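Local coordinates for protein thiol-disulfide isomerase and thioredoxins (PDB 3LOR) that probably acts as a thioredoxin-fold thiol-disulfide oxidoreductase or isomerase of the TlpA-like family, at residues A7-Q15 and P110-L118; K31-M40 and Q64-E75. All blocks are in the same frame, centred on the assembly; numbering follows the deposited sequence.

Interaction 1. Residues A7-Q15 and P110-L118; sequences APLLELDVQ and PSTMKKYRL
Asp13 and Thr112 form the close centre of this contact, where the segment 7-15 runs over the short helix 111-115. The backbone N of Asp13 donates to Thr112 OG1 at 2.8 Å, with an N-H...O angle of 156°. Thr112 CG2, turned anti to its own N, packs on Leu12 CD2 at 4.1 Å, the inner, apolar part of the contact. The Asp13 carboxylate divides its oxygens between two side chains of the helix. OD2 accepts from Ser111 OG at 3.0 Å, on its anti side and well out of the carboxylate plane, while OD1 makes a salt bridge with Lys115 NZ at 3.1 Å, met from above that plane. The same NZ also donates to Glu11 O at 2.8 Å, reached because the lysine chain bends at chi3 (-94°). Beyond it Lys115 CD lies over one face of the Tyr116 ring, and Tyr116 OH accepts from Glu11 N at 2.9 Å. The outer side is looser: the Glu11 carboxylate turns away from the helix, its OE2 weakly hydrogen-bonded to Asn25 and 5.8 Å from Lys115 NZ, and Leu9 is exposed. Arg117, with positive phi, closes the helix in a Schellman motif. Glu11, Leu12 and Asp13 are calcium-binding residues seen in this protein, although this chain carries no calcium; helix 111-115 and Tyr116 after it thus hold the calcium-site segment of a thioredoxin fold.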
loop_
_atom_site.group_PDB
_atom_site.type_symbol
_atom_site.label_atom_id
_atom_site.label_comp_id
_atom_site.label_asym_id
_atom_site.label_seq_id
_atom_site.Cartn_x
_atom_site.Cartn_y
_atom_site.Cartn_z
ATOM N N ALA A 7 22.879 30.159 4.348
ATOM C CA ALA A 7 21.562 29.801 3.889
ATOM C C ALA A 7 20.662 31.010 3.718
ATOM O O ALA A 7 20.612 31.866 4.541
ATOM C CB ALA A 7 20.965 28.839 4.800
ATOM N N PRO A 8 19.967 31.058 2.613
ATOM C CA PRO A 8 19.000 32.099 2.320
ATOM C C PRO A 8 17.738 31.928 3.100
ATOM O O PRO A 8 17.382 30.823 3.372
ATOM C CB PRO A 8 18.689 31.837 0.877
ATOM C CG PRO A 8 18.773 30.418 0.777
ATOM C CD PRO A 8 19.890 29.988 1.628
ATOM N N LEU A 9 17.075 33.021 3.417
ATOM C CA LEU A 9 15.776 33.013 4.051
ATOM C C LEU A 9 14.694 32.599 3.108
ATOM O O LEU A 9 14.766 32.856 1.956
ATOM C CB LEU A 9 15.445 34.373 4.608
ATOM C CG LEU A 9 16.337 34.969 5.671
ATOM C CD1 LEU A 9 16.153 36.408 5.714
ATOM C CD2 LEU A 9 16.022 34.422 6.976
ATOM N N LEU A 10 13.663 31.986 3.617
ATOM C CA LEU A 10 12.542 31.683 2.795
ATOM C C LEU A 10 11.757 32.951 2.483
ATOM O O LEU A 10 11.354 33.653 3.357
ATOM C CB LEU A 10 11.682 30.687 3.519
ATOM C CG LEU A 10 10.362 30.308 2.923
ATOM C CD1 LEU A 10 10.575 29.503 1.740
ATOM C CD2 LEU A 10 9.570 29.573 3.885
ATOM N N GLU A 11 11.589 33.219 1.201
ATOM C CA GLU A 11 10.798 34.316 0.703
ATOM C C GLU A 11 9.902 33.901 -0.446
ATOM O O GLU A 11 10.311 33.868 -1.581
ATOM C CB GLU A 11 11.674 35.469 0.251
ATOM C CG GLU A 11 12.841 35.798 1.101
ATOM C CD GLU A 11 12.499 36.751 2.195
ATOM O OE1 GLU A 11 13.389 37.276 2.838
ATOM O OE2 GLU A 11 11.323 36.958 2.400
ATOM N N LEU A 12 8.666 33.601 -0.141
ATOM C CA LEU A 12 7.728 33.270 -1.160
ATOM C C LEU A 12 7.375 34.508 -1.939
ATOM O O LEU A 12 7.177 35.517 -1.349
ATOM C CB LEU A 12 6.494 32.698 -0.511
ATOM C CG LEU A 12 6.690 31.410 0.258
ATOM C CD1 LEU A 12 5.447 30.851 0.738
ATOM C CD2 LEU A 12 7.393 30.439 -0.573
ATOM N N ASP A 13 7.310 34.438 -3.260
ATOM C CA ASP A 13 6.749 35.524 -4.031
ATOM C C ASP A 13 5.364 35.083 -4.423
ATOM O O ASP A 13 5.213 34.194 -5.193
ATOM C CB ASP A 13 7.553 35.847 -5.288
ATOM C CG ASP A 13 8.997 36.209 -5.033
ATOM O OD1 ASP A 13 9.348 36.903 -4.101
ATOM O OD2 ASP A 13 9.807 35.787 -5.832
ATOM N N VAL A 14 4.353 35.717 -3.870
ATOM C CA VAL A 14 2.991 35.251 -4.030
ATOM C C VAL A 14 2.047 36.178 -4.773
ATOM O O VAL A 14 1.873 37.290 -4.385
ATOM C CB VAL A 14 2.410 35.049 -2.653
ATOM C CG1 VAL A 14 1.007 34.671 -2.685
ATOM C CG2 VAL A 14 3.237 34.135 -1.885
ATOM N N GLN A 15 1.434 35.722 -5.847
ATOM C CA GLN A 15 0.369 36.491 -6.456
ATOM C C GLN A 15 -0.872 36.614 -5.593
ATOM O O GLN A 15 -1.392 37.682 -5.447
ATOM C CB GLN A 15 0.027 35.962 -7.835
ATOM C CG GLN A 15 -1.284 36.399 -8.417
ATOM C CD GLN A 15 -1.528 35.852 -9.796
ATOM O OE1 GLN A 15 -1.871 34.725 -9.962
ATOM N NE2 GLN A 15 -1.353 36.668 -10.785
ATOM N N PRO A 110 7.206 30.541 -13.058
ATOM C CA PRO A 110 6.896 31.520 -12.030
ATOM C C PRO A 110 8.049 31.828 -11.074
ATOM O O PRO A 110 9.043 31.171 -11.032
ATOM C CB PRO A 110 5.715 30.902 -11.305
ATOM C CG PRO A 110 5.797 29.546 -11.557
ATOM C CD PRO A 110 6.491 29.299 -12.829
ATOM N N SER A 111 7.857 32.904 -10.357
ATOM C CA SER A 111 8.881 33.599 -9.648
ATOM C C SER A 111 9.591 32.882 -8.530
ATOM O O SER A 111 10.770 32.824 -8.541
ATOM C CB SER A 111 8.283 34.851 -9.086
ATOM O OG SER A 111 9.276 35.754 -8.800
ATOM N N THR A 112 8.857 32.295 -7.613
ATOM C CA THR A 112 9.428 31.523 -6.543
ATOM C C THR A 112 10.151 30.322 -7.100
ATOM O O THR A 112 11.229 30.011 -6.697
ATOM C CB THR A 112 8.386 31.126 -5.482
ATOM O OG1 THR A 112 7.680 32.266 -5.047
ATOM C CG2 THR A 112 9.023 30.515 -4.308
HETATM N N MSE A 113 9.563 29.686 -8.073
HETATM C CA MSE A 113 10.154 28.541 -8.700
HETATM C C MSE A 113 11.480 28.848 -9.387
HETATM O O MSE A 113 12.398 28.095 -9.280
HETATM C CB MSE A 113 9.156 27.917 -9.674
HETATM C CG MSE A 113 9.661 26.775 -10.551
HETATM SE SE MSE A 113 8.312 25.706 -11.390
HETATM C CE MSE A 113 9.348 24.912 -12.571
ATOM N N LYS A 114 11.547 29.964 -10.087
ATOM C CA LYS A 114 12.765 30.468 -10.689
ATOM C C LYS A 114 13.817 30.815 -9.668
ATOM O O LYS A 114 14.936 30.435 -9.763
ATOM C CB LYS A 114 12.448 31.747 -11.428
ATOM C CG LYS A 114 13.123 31.936 -12.742
ATOM C CD LYS A 114 14.562 31.597 -12.754
ATOM C CE LYS A 114 15.280 32.319 -13.838
ATOM N NZ LYS A 114 16.064 31.394 -14.610
ATOM N N LYS A 115 13.400 31.520 -8.652
ATOM C CA LYS A 115 14.274 32.024 -7.641
ATOM C C LYS A 115 15.013 30.890 -6.945
ATOM O O LYS A 115 16.173 30.986 -6.696
ATOM C CB LYS A 115 13.410 32.777 -6.648
ATOM C CG LYS A 115 14.092 33.510 -5.601
ATOM C CD LYS A 115 13.170 33.745 -4.396
ATOM C CE LYS A 115 12.505 35.040 -4.464
ATOM N NZ LYS A 115 11.984 35.508 -3.196
ATOM N N TYR A 116 14.338 29.802 -6.644
ATOM C CA TYR A 116 14.975 28.725 -5.951
ATOM C C TYR A 116 15.414 27.642 -6.887
ATOM O O TYR A 116 15.877 26.606 -6.481
ATOM C CB TYR A 116 14.102 28.203 -4.829
ATOM C CG TYR A 116 13.832 29.238 -3.783
ATOM C CD1 TYR A 116 14.847 29.949 -3.211
ATOM C CD2 TYR A 116 12.564 29.526 -3.402
ATOM C CE1 TYR A 116 14.592 30.867 -2.292
ATOM C CE2 TYR A 116 12.313 30.434 -2.498
ATOM C CZ TYR A 116 13.308 31.108 -1.947
ATOM O OH TYR A 116 13.029 32.021 -1.037
ATOM N N ARG A 117 15.224 27.909 -8.152
ATOM C CA ARG A 117 15.582 26.988 -9.188
ATOM C C ARG A 117 15.081 25.559 -9.028
ATOM O O ARG A 117 15.811 24.636 -9.160
ATOM C CB ARG A 117 17.037 27.116 -9.643
ATOM C CG ARG A 117 18.070 26.567 -8.765
ATOM C CD ARG A 117 19.452 27.090 -9.138
ATOM N NE ARG A 117 19.610 28.500 -8.829
ATOM C CZ ARG A 117 20.506 29.305 -9.382
ATOM N NH1 ARG A 117 20.544 30.567 -9.037
ATOM N NH2 ARG A 117 21.359 28.855 -10.282
ATOM N N LEU A 118 13.796 25.423 -8.765
ATOM C CA LEU A 118 13.184 24.137 -8.685
ATOM C C LEU A 118 13.198 23.422 -10.005
ATOM O O LEU A 118 13.022 23.995 -11.023
ATOM C CB LEU A 118 11.772 24.229 -8.126
ATOM C CG LEU A 118 11.578 25.114 -6.927
ATOM C CD1 LEU A 118 10.166 25.196 -6.561
ATOM C CD2 LEU A 118 12.399 24.680 -5.756
#

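Interaction 2. Residues K31-M40 and Q64-E75; sequences KVVVVEVFQM and QVQVIGLHSVFE
Gln64 O accepts from Val32 N at 3.1 Å and begins a parallel pairing of strands 32-38 and 65-71, the two strands of a right-handed beta-alpha-beta crossover through helix 43-59 in the thioredoxin fold. Val65 CG1 then packs on Val34 CG2 at 3.8 Å, on the face that also carries Val32 and Val67. Gln66 bonds through both its N and O to the facing strand, while its side-chain amide folds back to Val67 O and also meets Glu62. On the face of Val33, Val35 and Val37, Ile68 CD1 crosses Val33 CG1 at 3.7 Å. Gly69 brings its backbone to the edge of the Phe38 ring. Leu70 follows with CB against Val35 CG1, and its O receives Phe38 N. His71 ends the strand: its CD2 lies over one face of Phe38, 3.7 Å from CE1, the ring planes 36° apart. Phe38 takes the cramped chi1 of 74°, which turns its ring toward His71 and also against Cys45 of a probable CxxC motif. His71 NE2 accepts Met40 N at 3.2 Å, nearly in the imidazole plane, a bond that would limit rotation of the ring. Ser72 N reaches Phe38 O, and its OG touches Val37 CG1 while bonding to Asp101. Phe74 N donates to Gln39 OE1 at 2.9 Å, in the carbonyl plane. That oxygen also sits 3.3 Å above the Phe74 ring plane, toward the rim, and the Gln39 amide lies nearly parallel to the ring, planes 11° apart, although the two side chains cross at about a right angle. At Glu75, OE2 accepts a weak bond from Gln39 NE2 at 3.4 Å.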
loop_
_atom_site.group_PDB
_atom_site.type_symbol
_atom_site.label_atom_id
_atom_site.label_comp_id
_atom_site.label_asym_id
_atom_site.label_seq_id
_atom_site.Cartn_x
_atom_site.Cartn_y
_atom_site.Cartn_z
ATOM N N LYS A 31 8.631 28.410 13.952
ATOM C CA LYS A 31 8.050 27.191 13.430
ATOM C C LYS A 31 8.881 26.659 12.298
ATOM O O LYS A 31 9.464 27.397 11.554
ATOM C CB LYS A 31 6.676 27.462 12.866
ATOM C CG LYS A 31 5.560 27.088 13.707
ATOM C CD LYS A 31 5.206 28.158 14.637
ATOM C CE LYS A 31 4.587 29.257 13.926
ATOM N NZ LYS A 31 4.072 30.224 14.890
ATOM N N VAL A 32 8.900 25.356 12.177
ATOM C CA VAL A 32 9.383 24.711 10.988
ATOM C C VAL A 32 8.386 24.903 9.864
ATOM O O VAL A 32 7.231 24.781 10.065
ATOM C CB VAL A 32 9.674 23.236 11.239
ATOM C CG1 VAL A 32 10.062 22.560 10.004
ATOM C CG2 VAL A 32 10.716 23.083 12.239
ATOM N N VAL A 33 8.851 25.211 8.676
ATOM C CA VAL A 33 7.963 25.458 7.568
ATOM C C VAL A 33 8.113 24.426 6.497
ATOM O O VAL A 33 9.184 24.136 6.057
ATOM C CB VAL A 33 8.121 26.848 6.968
ATOM C CG1 VAL A 33 7.134 27.093 5.946
ATOM C CG2 VAL A 33 8.048 27.879 7.973
ATOM N N VAL A 34 7.006 23.862 6.090
ATOM C CA VAL A 34 7.011 22.932 5.006
ATOM C C VAL A 34 6.292 23.543 3.844
ATOM O O VAL A 34 5.147 23.819 3.943
ATOM C CB VAL A 34 6.314 21.618 5.399
ATOM C CG1 VAL A 34 6.269 20.662 4.290
ATOM C CG2 VAL A 34 6.943 21.035 6.559
ATOM N N VAL A 35 6.954 23.732 2.732
ATOM C CA VAL A 35 6.282 24.246 1.584
ATOM C C VAL A 35 6.187 23.191 0.519
ATOM O O VAL A 35 7.172 22.702 0.061
ATOM C CB VAL A 35 6.984 25.494 1.013
ATOM C CG1 VAL A 35 6.223 26.075 -0.059
ATOM C CG2 VAL A 35 7.256 26.492 2.059
ATOM N N GLU A 36 4.976 22.863 0.141
ATOM C CA GLU A 36 4.719 21.896 -0.882
ATOM C C GLU A 36 4.450 22.599 -2.196
ATOM O O GLU A 36 3.450 23.192 -2.372
ATOM C CB GLU A 36 3.546 21.008 -0.472
ATOM C CG GLU A 36 3.226 19.879 -1.388
ATOM C CD GLU A 36 4.208 18.709 -1.322
ATOM O OE1 GLU A 36 4.544 18.168 -2.348
ATOM O OE2 GLU A 36 4.631 18.321 -0.244
ATOM N N VAL A 37 5.374 22.485 -3.115
ATOM C CA VAL A 37 5.283 23.108 -4.408
ATOM C C VAL A 37 4.658 22.158 -5.412
ATOM O O VAL A 37 5.168 21.117 -5.661
ATOM C CB VAL A 37 6.675 23.546 -4.884
ATOM C CG1 VAL A 37 6.597 24.338 -6.102
ATOM C CG2 VAL A 37 7.358 24.310 -3.875
ATOM N N PHE A 38 3.515 22.514 -5.948
ATOM C CA PHE A 38 2.752 21.581 -6.727
ATOM C C PHE A 38 2.070 22.141 -7.950
ATOM O O PHE A 38 1.896 23.310 -8.075
ATOM C CB PHE A 38 1.729 20.876 -5.859
ATOM C CG PHE A 38 0.584 21.721 -5.483
ATOM C CD1 PHE A 38 -0.626 21.525 -6.055
ATOM C CD2 PHE A 38 0.722 22.722 -4.566
ATOM C CE1 PHE A 38 -1.650 22.291 -5.712
ATOM C CE2 PHE A 38 -0.306 23.485 -4.228
ATOM C CZ PHE A 38 -1.490 23.287 -4.792
ATOM N N GLN A 39 1.672 21.254 -8.831
ATOM C CA GLN A 39 0.741 21.563 -9.890
ATOM C C GLN A 39 -0.478 20.692 -9.661
ATOM O O GLN A 39 -0.350 19.562 -9.301
ATOM C CB GLN A 39 1.341 21.331 -11.279
ATOM C CG GLN A 39 2.048 22.507 -11.856
ATOM C CD GLN A 39 2.595 22.307 -13.239
ATOM O OE1 GLN A 39 2.871 23.253 -13.908
ATOM N NE2 GLN A 39 2.746 21.091 -13.662
HETATM N N MSE A 40 -1.655 21.233 -9.866
HETATM C CA MSE A 40 -2.878 20.493 -9.630
HETATM C C MSE A 40 -3.065 19.287 -10.529
HETATM O O MSE A 40 -3.782 18.414 -10.206
HETATM C CB MSE A 40 -4.111 21.394 -9.637
HETATM C CG MSE A 40 -4.319 22.227 -10.867
HETATM SE SE MSE A 40 -5.836 23.325 -10.860
HETATM C CE MSE A 40 -7.091 21.996 -10.687
ATOM N N GLN A 64 3.986 24.005 15.944
ATOM C CA GLN A 64 5.272 23.426 15.639
ATOM C C GLN A 64 5.648 23.456 14.169
ATOM O O GLN A 64 6.707 23.869 13.816
ATOM C CB GLN A 64 5.263 21.991 16.077
ATOM C CG GLN A 64 5.009 21.819 17.510
ATOM C CD GLN A 64 6.242 22.023 18.327
ATOM O OE1 GLN A 64 6.914 21.080 18.699
ATOM N NE2 GLN A 64 6.554 23.245 18.597
ATOM N N VAL A 65 4.758 22.970 13.334
ATOM C CA VAL A 65 4.968 22.957 11.909
ATOM C C VAL A 65 3.864 23.668 11.117
ATOM O O VAL A 65 2.728 23.395 11.284
ATOM C CB VAL A 65 5.131 21.527 11.396
ATOM C CG1 VAL A 65 5.140 21.498 9.911
ATOM C CG2 VAL A 65 6.329 20.832 12.008
ATOM N N GLN A 66 4.229 24.562 10.227
ATOM C CA GLN A 66 3.302 25.126 9.279
ATOM C C GLN A 66 3.459 24.544 7.885
ATOM O O GLN A 66 4.496 24.558 7.337
ATOM C CB GLN A 66 3.447 26.629 9.222
ATOM C CG GLN A 66 2.452 27.319 8.365
ATOM C CD GLN A 66 1.039 27.234 8.878
ATOM O OE1 GLN A 66 0.728 27.764 9.904
ATOM N NE2 GLN A 66 0.195 26.591 8.150
ATOM N N VAL A 67 2.386 24.028 7.336
ATOM C CA VAL A 67 2.355 23.563 5.966
ATOM C C VAL A 67 1.762 24.634 5.093
ATOM O O VAL A 67 0.765 25.206 5.409
ATOM C CB VAL A 67 1.554 22.262 5.777
ATOM C CG1 VAL A 67 1.658 21.770 4.426
ATOM C CG2 VAL A 67 1.948 21.231 6.721
ATOM N N ILE A 68 2.442 24.909 4.010
ATOM C CA ILE A 68 2.007 25.814 2.987
ATOM C C ILE A 68 2.040 25.187 1.630
ATOM O O ILE A 68 2.984 24.542 1.246
ATOM C CB ILE A 68 2.848 27.063 2.942
ATOM C CG1 ILE A 68 2.806 27.790 4.258
ATOM C CG2 ILE A 68 2.457 27.897 1.810
ATOM C CD1 ILE A 68 3.974 28.487 4.529
ATOM N N GLY A 69 0.972 25.398 0.906
ATOM C CA GLY A 69 0.863 24.947 -0.449
ATOM C C GLY A 69 1.246 26.040 -1.413
ATOM O O GLY A 69 0.839 27.128 -1.268
ATOM N N LEU A 70 2.082 25.745 -2.371
ATOM C CA LEU A 70 2.394 26.722 -3.377
ATOM C C LEU A 70 2.137 26.167 -4.731
ATOM O O LEU A 70 2.753 25.238 -5.135
ATOM C CB LEU A 70 3.813 27.240 -3.235
ATOM C CG LEU A 70 4.287 28.298 -4.189
ATOM C CD1 LEU A 70 3.830 29.660 -3.808
ATOM C CD2 LEU A 70 5.735 28.239 -4.339
ATOM N N HIS A 71 1.201 26.761 -5.429
ATOM C CA HIS A 71 0.845 26.300 -6.727
ATOM C C HIS A 71 1.734 27.051 -7.704
ATOM O O HIS A 71 1.546 28.203 -7.906
ATOM C CB HIS A 71 -0.600 26.632 -6.980
ATOM C CG HIS A 71 -1.206 25.884 -8.109
ATOM N ND1 HIS A 71 -2.117 26.440 -8.958
ATOM C CD2 HIS A 71 -1.032 24.616 -8.526
ATOM C CE1 HIS A 71 -2.481 25.553 -9.850
ATOM N NE2 HIS A 71 -1.828 24.441 -9.614
ATOM N N SER A 72 2.728 26.380 -8.245
ATOM C CA SER A 72 3.589 26.926 -9.259
ATOM C C SER A 72 3.351 26.271 -10.578
ATOM O O SER A 72 3.869 25.235 -10.844
ATOM C CB SER A 72 5.048 26.690 -8.912
ATOM O OG SER A 72 5.394 27.250 -7.728
ATOM N N VAL A 73 2.581 26.922 -11.407
ATOM C CA VAL A 73 2.206 26.382 -12.678
ATOM C C VAL A 73 3.185 26.866 -13.703
ATOM O O VAL A 73 3.355 28.026 -13.856
ATOM C CB VAL A 73 0.853 26.924 -13.073
ATOM C CG1 VAL A 73 0.446 26.488 -14.409
ATOM C CG2 VAL A 73 -0.169 26.632 -12.046
ATOM N N PHE A 74 3.846 25.949 -14.365
ATOM C CA PHE A 74 4.789 26.270 -15.395
ATOM C C PHE A 74 4.456 25.729 -16.773
ATOM O O PHE A 74 5.175 25.942 -17.714
ATOM C CB PHE A 74 6.180 25.885 -14.972
ATOM C CG PHE A 74 6.356 24.464 -14.781
ATOM C CD1 PHE A 74 6.746 23.677 -15.797
ATOM C CD2 PHE A 74 6.117 23.902 -13.590
ATOM C CE1 PHE A 74 6.912 22.366 -15.614
ATOM C CE2 PHE A 74 6.277 22.581 -13.406
ATOM C CZ PHE A 74 6.659 21.817 -14.424
ATOM N N GLU A 75 3.349 25.036 -16.884
ATOM C CA GLU A 75 2.883 24.573 -18.156
ATOM C C GLU A 75 1.364 24.626 -18.132
ATOM O O GLU A 75 0.784 24.531 -17.091
ATOM C CB GLU A 75 3.428 23.173 -18.460
ATOM C CG GLU A 75 3.022 22.140 -17.471
ATOM C CD GLU A 75 3.729 20.806 -17.613
ATOM O OE1 GLU A 75 4.477 20.584 -18.565
ATOM O OE2 GLU A 75 3.512 19.966 -16.754
#

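In the fold
The centres of the two interactions lie about 11 Å apart in one thioredoxin-type domain, and both reach the same mixed sheet. Interaction 2 joins its adjacent central strands, close to the middle of the chain; interaction 1 lies over the face bearing Val33, Val35 and Val37, with residue 14 beginning the edge strand 14-17. Along the sequence, interaction 2 is nested within the loop that interaction 1 closes. They meet directly: Leu118 CD1 packs on Val37 CG1 at 3.7 Å, and Met113 CE on Phe74 CD2 at 3.5 Å. Segment 110-118 therefore connects segment 7-15, which carries the calcium site, with the C-terminal ends of the central strands, near the probable CxxC motif.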